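Local coordinates for protein ATP-dependent 6-phosphofructokinase subunit beta (Saccharomyces cerevisiae, PDB 3O8O) that phosphorylates fructose 6-phosphate with ATP to fructose 1,6-bisphosphate, the first committing step of glycolysis, as the beta subunit of an allosteric phosphofructokinase, at residues S11-N19 with V289-A297; V151-S159 with M197-A205. All blocks are in the same frame, centred on the assembly; numbering follows the deposited sequence.

Contact 1. Residues S11-N19 with V289-A297. With F6P (6-O-phosphono-beta-D-fructofuranose), chain K.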
loop_
_atom_site.group_PDB
_atom_site.type_symbol
_atom_site.label_atom_id
_atom_site.label_comp_id
_atom_site.label_asym_id
_atom_site.label_seq_id
_atom_site.Cartn_x
_atom_site.Cartn_y
_atom_site.Cartn_z
ATOM N N SER B 11 32.083 31.356 28.447
ATOM C CA SER B 11 32.369 32.031 29.689
ATOM C C SER B 11 31.100 32.614 30.249
ATOM O O SER B 11 30.154 32.890 29.503
ATOM C CB SER B 11 33.388 33.140 29.444
ATOM O OG SER B 11 33.803 33.710 30.666
ATOM N N GLY B 12 31.079 32.803 31.563
ATOM C CA GLY B 12 29.909 33.380 32.194
ATOM C C GLY B 12 28.872 32.321 32.466
ATOM O O GLY B 12 29.153 31.124 32.340
ATOM N N GLY B 13 27.670 32.763 32.830
ATOM C CA GLY B 13 26.594 31.837 33.140
ATOM C C GLY B 13 26.237 31.045 31.920
ATOM O O GLY B 13 26.002 31.621 30.865
ATOM N N ASP B 14 26.210 29.726 32.070
ATOM C CA ASP B 14 25.885 28.832 30.958
ATOM C C ASP B 14 24.436 29.073 30.571
ATOM O O ASP B 14 23.643 29.563 31.378
ATOM C CB ASP B 14 26.090 27.353 31.367
ATOM C CG ASP B 14 25.085 26.879 32.433
ATOM O OD1 ASP B 14 24.657 27.694 33.280
ATOM O OD2 ASP B 14 24.732 25.683 32.435
ATOM N N ALA B 15 24.102 28.739 29.332
ATOM C CA ALA B 15 22.742 28.889 28.841
ATOM C C ALA B 15 22.467 27.765 27.849
ATOM O O ALA B 15 23.348 27.335 27.106
ATOM C CB ALA B 15 22.578 30.221 28.173
ATOM N N PRO B 16 21.238 27.263 27.829
ATOM C CA PRO B 16 20.875 26.189 26.922
ATOM C C PRO B 16 21.154 26.614 25.498
ATOM O O PRO B 16 20.666 27.657 25.052
ATOM C CB PRO B 16 19.391 26.020 27.188
ATOM C CG PRO B 16 19.282 26.361 28.602
ATOM C CD PRO B 16 20.097 27.623 28.668
ATOM N N GLY B 17 21.949 25.819 24.793
ATOM C CA GLY B 17 22.253 26.143 23.416
ATOM C C GLY B 17 23.716 26.413 23.177
ATOM O O GLY B 17 24.140 26.547 22.036
ATOM N N MET B 18 24.503 26.508 24.241
ATOM C CA MET B 18 25.924 26.754 24.060
ATOM C C MET B 18 26.547 25.569 23.337
ATOM O O MET B 18 27.404 25.751 22.466
ATOM C CB MET B 18 26.613 26.977 25.403
ATOM C CG MET B 18 26.101 28.201 26.125
ATOM S SD MET B 18 27.084 28.703 27.554
ATOM C CE MET B 18 27.414 30.357 27.111
ATOM N N ASN B 19 26.104 24.360 23.688
ATOM C CA ASN B 19 26.614 23.145 23.060
ATOM C C ASN B 19 26.331 23.145 21.565
ATOM O O ASN B 19 27.168 22.713 20.778
ATOM C CB ASN B 19 25.986 21.911 23.683
ATOM C CG ASN B 19 26.598 21.552 25.013
ATOM O OD1 ASN B 19 27.804 21.647 25.184
ATOM N ND2 ASN B 19 25.769 21.106 25.955
ATOM N N VAL B 289 16.364 26.025 37.413
ATOM C CA VAL B 289 15.784 25.091 36.451
ATOM C C VAL B 289 15.632 25.906 35.173
ATOM O O VAL B 289 15.511 25.366 34.085
ATOM C CB VAL B 289 14.374 24.537 36.859
ATOM C CG1 VAL B 289 14.372 24.038 38.297
ATOM C CG2 VAL B 289 13.317 25.579 36.629
ATOM N N GLN B 290 15.644 27.224 35.318
ATOM C CA GLN B 290 15.509 28.103 34.172
ATOM C C GLN B 290 16.787 28.075 33.339
ATOM O O GLN B 290 16.785 28.442 32.162
ATOM C CB GLN B 290 15.214 29.529 34.639
ATOM C CG GLN B 290 13.952 29.650 35.478
ATOM C CD GLN B 290 13.793 31.022 36.102
ATOM O OE1 GLN B 290 13.403 31.991 35.437
ATOM N NE2 GLN B 290 14.108 31.115 37.389
ATOM N N ARG B 291 17.874 27.624 33.954
ATOM C CA ARG B 291 19.170 27.562 33.289
ATOM C C ARG B 291 19.452 26.193 32.686
ATOM O O ARG B 291 20.269 26.070 31.776
ATOM C CB ARG B 291 20.271 27.919 34.292
ATOM C CG ARG B 291 20.285 29.382 34.667
ATOM C CD ARG B 291 21.049 30.191 33.633
ATOM N NE ARG B 291 22.481 29.976 33.780
ATOM C CZ ARG B 291 23.171 30.382 34.837
ATOM N NH1 ARG B 291 22.552 31.030 35.822
ATOM N NH2 ARG B 291 24.467 30.114 34.930
ATOM N N GLY B 292 18.772 25.172 33.202
ATOM C CA GLY B 292 18.964 23.815 32.725
ATOM C C GLY B 292 18.102 23.409 31.545
ATOM O O GLY B 292 17.477 24.248 30.876
ATOM N N GLY B 293 18.064 22.106 31.289
ATOM C CA GLY B 293 17.289 21.624 30.169
ATOM C C GLY B 293 18.032 21.731 28.849
ATOM O O GLY B 293 19.008 22.469 28.714
ATOM N N THR B 294 17.565 20.979 27.862
ATOM C CA THR B 294 18.177 20.954 26.550
ATOM C C THR B 294 17.707 22.168 25.761
ATOM O O THR B 294 16.617 22.692 25.990
ATOM C CB THR B 294 17.757 19.694 25.823
ATOM O OG1 THR B 294 16.677 20.004 24.926
ATOM C CG2 THR B 294 17.265 18.665 26.820
ATOM N N ALA B 295 18.507 22.618 24.813
ATOM C CA ALA B 295 18.078 23.774 24.065
ATOM C C ALA B 295 16.797 23.519 23.258
ATOM O O ALA B 295 16.631 22.467 22.636
ATOM C CB ALA B 295 19.191 24.237 23.152
ATOM N N VAL B 296 15.889 24.492 23.301
ATOM C CA VAL B 296 14.644 24.464 22.557
ATOM C C VAL B 296 15.045 24.567 21.075
ATOM O O VAL B 296 16.097 25.113 20.764
ATOM C CB VAL B 296 13.764 25.681 22.990
ATOM C CG1 VAL B 296 12.745 26.066 21.885
ATOM C CG2 VAL B 296 13.064 25.343 24.299
ATOM N N ALA B 297 14.210 24.064 20.171
ATOM C CA ALA B 297 14.541 24.087 18.747
ATOM C C ALA B 297 15.032 25.447 18.291
ATOM O O ALA B 297 16.026 25.535 17.568
ATOM C CB ALA B 297 13.327 23.625 17.883
HETATM O O1 F6P K . 23.583 35.000 33.789
HETATM C C1 F6P K . 22.451 35.693 34.312
HETATM C C2 F6P K . 21.760 34.821 35.363
HETATM O O2 F6P K . 21.300 33.596 34.808
HETATM C C3 F6P K . 20.561 35.526 35.991
HETATM O O3 F6P K . 19.345 35.276 35.276
HETATM C C4 F6P K . 20.618 34.969 37.447
HETATM O O4 F6P K . 19.964 35.826 38.388
HETATM C C5 F6P K . 22.156 34.835 37.666
HETATM O O5 F6P K . 22.663 34.482 36.380
HETATM C C6 F6P K . 22.544 33.674 38.552
HETATM O O6 F6P K . 23.971 33.713 38.621
HETATM P P F6P K . 24.512 32.458 39.467
HETATM O O1P F6P K . 24.146 31.215 38.743
HETATM O O2P F6P K . 26.116 32.536 39.564
HETATM O O3P F6P K . 23.839 32.422 40.949
#

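Contact 2. Residues V151-S159 with M197-A205. With F6P (6-O-phosphono-beta-D-fructofuranose), chain K.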
loop_
_atom_site.group_PDB
_atom_site.type_symbol
_atom_site.label_atom_id
_atom_site.label_comp_id
_atom_site.label_asym_id
_atom_site.label_seq_id
_atom_site.Cartn_x
_atom_site.Cartn_y
_atom_site.Cartn_z
ATOM N N VAL B 151 26.821 35.798 21.913
ATOM C CA VAL B 151 26.157 36.052 23.189
ATOM C C VAL B 151 25.135 35.001 23.587
ATOM O O VAL B 151 24.100 34.817 22.946
ATOM C CB VAL B 151 25.509 37.495 23.234
ATOM C CG1 VAL B 151 24.785 37.786 21.944
ATOM C CG2 VAL B 151 24.562 37.628 24.411
ATOM N N GLY B 152 25.467 34.303 24.664
ATOM C CA GLY B 152 24.595 33.279 25.183
ATOM C C GLY B 152 24.172 33.671 26.580
ATOM O O GLY B 152 25.000 33.874 27.467
ATOM N N SER B 153 22.867 33.776 26.779
ATOM C CA SER B 153 22.334 34.138 28.082
ATOM C C SER B 153 20.829 33.941 28.105
ATOM O O SER B 153 20.155 34.231 27.117
ATOM C CB SER B 153 22.668 35.594 28.377
ATOM O OG SER B 153 22.184 35.951 29.650
ATOM N N ILE B 154 20.297 33.448 29.218
ATOM C CA ILE B 154 18.853 33.258 29.292
ATOM C C ILE B 154 18.082 34.561 29.503
ATOM O O ILE B 154 16.864 34.595 29.279
ATOM C CB ILE B 154 18.419 32.286 30.431
ATOM C CG1 ILE B 154 18.925 32.770 31.782
ATOM C CG2 ILE B 154 18.922 30.905 30.158
ATOM C CD1 ILE B 154 18.365 31.962 32.940
ATOM N N ASP B 155 18.798 35.620 29.909
ATOM C CA ASP B 155 18.219 36.943 30.201
ATOM C C ASP B 155 17.714 37.799 29.037
ATOM O O ASP B 155 16.806 38.603 29.222
ATOM C CB ASP B 155 19.215 37.767 31.005
ATOM C CG ASP B 155 19.738 37.021 32.233
ATOM O OD1 ASP B 155 18.971 36.250 32.862
ATOM O OD2 ASP B 155 20.923 37.226 32.579
ATOM N N ASN B 156 18.291 37.618 27.849
ATOM C CA ASN B 156 17.904 38.377 26.654
ATOM C C ASN B 156 17.987 39.859 26.975
ATOM O O ASN B 156 17.016 40.591 26.811
ATOM C CB ASN B 156 16.473 38.012 26.205
ATOM C CG ASN B 156 16.216 38.339 24.728
ATOM O OD1 ASN B 156 17.077 38.116 23.881
ATOM N ND2 ASN B 156 15.027 38.849 24.417
ATOM N N ASP B 157 19.147 40.302 27.445
ATOM C CA ASP B 157 19.311 41.705 27.791
ATOM C C ASP B 157 20.515 42.387 27.135
ATOM O O ASP B 157 21.046 43.357 27.673
ATOM C CB ASP B 157 19.394 41.870 29.309
ATOM C CG ASP B 157 20.662 41.303 29.882
ATOM O OD1 ASP B 157 21.595 41.002 29.113
ATOM O OD2 ASP B 157 20.733 41.165 31.114
ATOM N N MET B 158 20.953 41.878 25.989
ATOM C CA MET B 158 22.070 42.486 25.268
ATOM C C MET B 158 21.359 43.236 24.142
ATOM O O MET B 158 20.771 42.639 23.232
ATOM C CB MET B 158 23.013 41.408 24.743
ATOM N N SER B 159 21.408 44.559 24.229
ATOM C CA SER B 159 20.701 45.455 23.315
ATOM C C SER B 159 20.755 45.351 21.799
ATOM O O SER B 159 19.747 45.626 21.146
ATOM C CB SER B 159 20.995 46.901 23.724
ATOM O OG SER B 159 20.530 47.138 25.046
ATOM N N MET B 197 13.838 34.487 36.825
ATOM C CA MET B 197 15.164 35.044 36.585
ATOM C C MET B 197 15.155 36.160 35.564
ATOM O O MET B 197 14.093 36.624 35.148
ATOM C CB MET B 197 16.138 33.964 36.109
ATOM C CG MET B 197 16.451 32.906 37.134
ATOM S SD MET B 197 17.945 32.068 36.681
ATOM C CE MET B 197 18.446 31.325 38.224
ATOM N N GLY B 198 16.352 36.578 35.161
ATOM C CA GLY B 198 16.469 37.633 34.176
ATOM C C GLY B 198 17.404 38.745 34.606
ATOM O O GLY B 198 17.631 39.706 33.864
ATOM N N ARG B 199 17.955 38.623 35.808
ATOM C CA ARG B 199 18.866 39.642 36.309
ATOM C C ARG B 199 18.145 40.992 36.334
ATOM O O ARG B 199 17.215 41.199 37.120
ATOM C CB ARG B 199 20.087 39.720 35.399
ATOM C CG ARG B 199 21.216 40.550 35.934
ATOM C CD ARG B 199 22.422 40.472 34.996
ATOM N NE ARG B 199 23.027 39.141 34.919
ATOM C CZ ARG B 199 23.854 38.642 35.837
ATOM N NH1 ARG B 199 24.177 39.363 36.899
ATOM N NH2 ARG B 199 24.364 37.419 35.714
ATOM N N ASN B 200 18.550 41.904 35.457
ATOM C CA ASN B 200 17.931 43.227 35.431
ATOM C C ASN B 200 17.007 43.431 34.255
ATOM O O ASN B 200 16.516 44.536 34.029
ATOM C CB ASN B 200 19.006 44.321 35.427
ATOM C CG ASN B 200 19.880 44.299 36.690
ATOM O OD1 ASN B 200 19.372 44.367 37.817
ATOM N ND2 ASN B 200 21.196 44.207 36.503
ATOM N N CYS B 201 16.781 42.364 33.498
ATOM C CA CYS B 201 15.901 42.426 32.343
ATOM C C CYS B 201 14.585 41.791 32.706
ATOM O O CYS B 201 14.522 40.947 33.591
ATOM C CB CYS B 201 16.510 41.690 31.170
ATOM S SG CYS B 201 15.568 41.947 29.674
ATOM N N GLY B 202 13.526 42.201 32.037
ATOM C CA GLY B 202 12.225 41.646 32.352
ATOM C C GLY B 202 11.610 40.918 31.176
ATOM O O GLY B 202 10.413 40.607 31.175
ATOM N N TRP B 203 12.437 40.639 30.172
ATOM C CA TRP B 203 11.989 39.938 28.972
ATOM C C TRP B 203 11.331 38.595 29.299
ATOM O O TRP B 203 10.290 38.258 28.735
ATOM C CB TRP B 203 13.164 39.700 28.023
ATOM C CG TRP B 203 12.714 39.106 26.744
ATOM C CD1 TRP B 203 12.156 39.761 25.679
ATOM C CD2 TRP B 203 12.713 37.723 26.412
ATOM N NE1 TRP B 203 11.806 38.863 24.702
ATOM C CE2 TRP B 203 12.140 37.602 25.127
ATOM C CE3 TRP B 203 13.137 36.570 27.076
ATOM C CZ2 TRP B 203 11.987 36.371 24.491
ATOM C CZ3 TRP B 203 12.980 35.350 26.447
ATOM C CH2 TRP B 203 12.411 35.259 25.163
ATOM N N LEU B 204 11.956 37.833 30.197
ATOM C CA LEU B 204 11.435 36.545 30.628
ATOM C C LEU B 204 10.115 36.655 31.384
ATOM O O LEU B 204 9.175 35.896 31.108
ATOM C CB LEU B 204 12.444 35.821 31.506
ATOM C CG LEU B 204 13.622 35.177 30.775
ATOM C CD1 LEU B 204 14.627 34.655 31.797
ATOM C CD2 LEU B 204 13.139 34.046 29.879
ATOM N N ALA B 205 10.034 37.584 32.335
ATOM C CA ALA B 205 8.801 37.763 33.107
ATOM C C ALA B 205 7.638 38.214 32.209
ATOM O O ALA B 205 6.526 37.713 32.322
ATOM C CB ALA B 205 9.027 38.776 34.226
HETATM O O1 F6P K . 23.583 35.000 33.789
HETATM C C1 F6P K . 22.451 35.693 34.312
HETATM C C2 F6P K . 21.760 34.821 35.363
HETATM O O2 F6P K . 21.300 33.596 34.808
HETATM C C3 F6P K . 20.561 35.526 35.991
HETATM O O3 F6P K . 19.345 35.276 35.276
HETATM C C4 F6P K . 20.618 34.969 37.447
HETATM O O4 F6P K . 19.964 35.826 38.388
HETATM C C5 F6P K . 22.156 34.835 37.666
HETATM O O5 F6P K . 22.663 34.482 36.380
HETATM C C6 F6P K . 22.544 33.674 38.552
HETATM O O6 F6P K . 23.971 33.713 38.621
HETATM P P F6P K . 24.512 32.458 39.467
HETATM O O1P F6P K . 24.146 31.215 38.743
HETATM O O2P F6P K . 26.116 32.536 39.564
HETATM O O3P F6P K . 23.839 32.422 40.949
#

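Contact 1. Residues S11-N19 with V289-A297
R291 reaches across to D14 and grips it from the side with two nitrogens, a good illustration of how one arginine can hold a loop while facing a substrate. R291 NE donates to the backbone O of D14 at 2.7 Å, in the plane of that carbonyl, and R291 NH2 meets D14 OD1 at 2.9 Å, nearly along the C-O axis, as part of a salt bridge. Carboxylate and guanidinium planes stand 71° apart, so the pair is no flat, two-oxygen fork. Bends at chi2 (-83°) and chi3 (-75°) fold the arginine chain back, turning the remaining nitrogen, NH1, to the sugar phosphate, where it makes a weak hydrogen bond of 3.3 Å to F6P O1P. Both carboxylate oxygens of D14 are hydrogen-bonded by polar side-chain atoms of another protein chain of the assembly, where its strongest polar partner lies.

The close packing extends to either side of D14. G13, a partly exposed glycine of the predicted ATP site, has its CA 3.3 Å from R291 NH2. The P16 ring rests on the backbone of R291-G293, with CG 3.3 Å from R291 O, and P16 CB lies 4.4 Å from A295 CB. A295 CB is 3.6 Å from G17 N, against the type II turn A15-M18. T294 is the loose end: partly exposed, its CB pointing away, it barely touches the opposite segment.

G17 and V296 occupy the N-cap positions of helices 18-32 and 297-316. Helix 167-187 packs against segment 289-297: R173 binds the carbonyls of G292 and T294, and S169 touches P16 and accepts from V296 N.

Contact 2. Residues V151-S159 with M197-A205
N156 sets its amide against the indole of W203, packing next to the sugar pocket and beside D155. With CG anti to the backbone N (chi1 -158°), the amide is carried across the ring, and N156 ND2 lies 3.0 Å above the plane of the W203 ring, offset toward the rim. The two planes are steeply inclined, so the amide does not stack flat. Both ends of the amide are engaged elsewhere: OD1 accepts from T164 N and ND2 donates to D162 O.

D155, predicted to be the catalytic proton acceptor, has CG anti to its carbonyl carbon (chi1 -52°), which brings OD1 to the ligand; F6P O3 donates to D155 OD1 at 2.6 Å. F6P O3 also accepts from G198 N at 3.3 Å, so the sugar bridges the segments. R199 runs extended and then bends at chi3 (-66°), bringing its guanidinium edge to F6P O1. Its salt bridge to D155 is long and, since the place of OD2 is uncertain, doubtful. R199 sits within the type II' turn G198-C201, its side chain exposed and its backbone N hydrogen-bonded to E254.

The apolar pair is I154 with M197, whose side chains meet at a slant, I154 CD1 3.8 Å from M197 SD. L204 CD1 covers the carbonyl I154 O at 3.4 Å. C201 CB lies 3.4 Å from D157 CB, while C201 SG accepts from W203 N at 3.4 Å.

The loop 151-159 leaves strand 146-151; residues 197-205 lead from strand 191-196 into helix 203-212, with G202 at its N-cap position. Helix 167-187 lies between the two segments in sequence, and its residues touch I154, N156, W203 and L204.

In the fold
From the N terminus, strand 5-11 runs into the first half of contact 1, which waits some 270 residues for its partner. Strand 146-151 of the same sheet then delivers 151-159, and after helix 167-187 and strand 191-196 the chain closes contact 2 with 197-205. Only after strand 281-285, in the same second sheet as 191-196, does 289-297 complete contact 1, so the short loop lies within the long one. Both contacts thus tie ends of the seven-stranded sheet to those of the four-stranded one. They also meet directly: Q290 OE1 is 2.9 Å from M197 N, probably hydrogen-bonded, and I154 packs against R291 and P16 beside the shared fructose 6-phosphate.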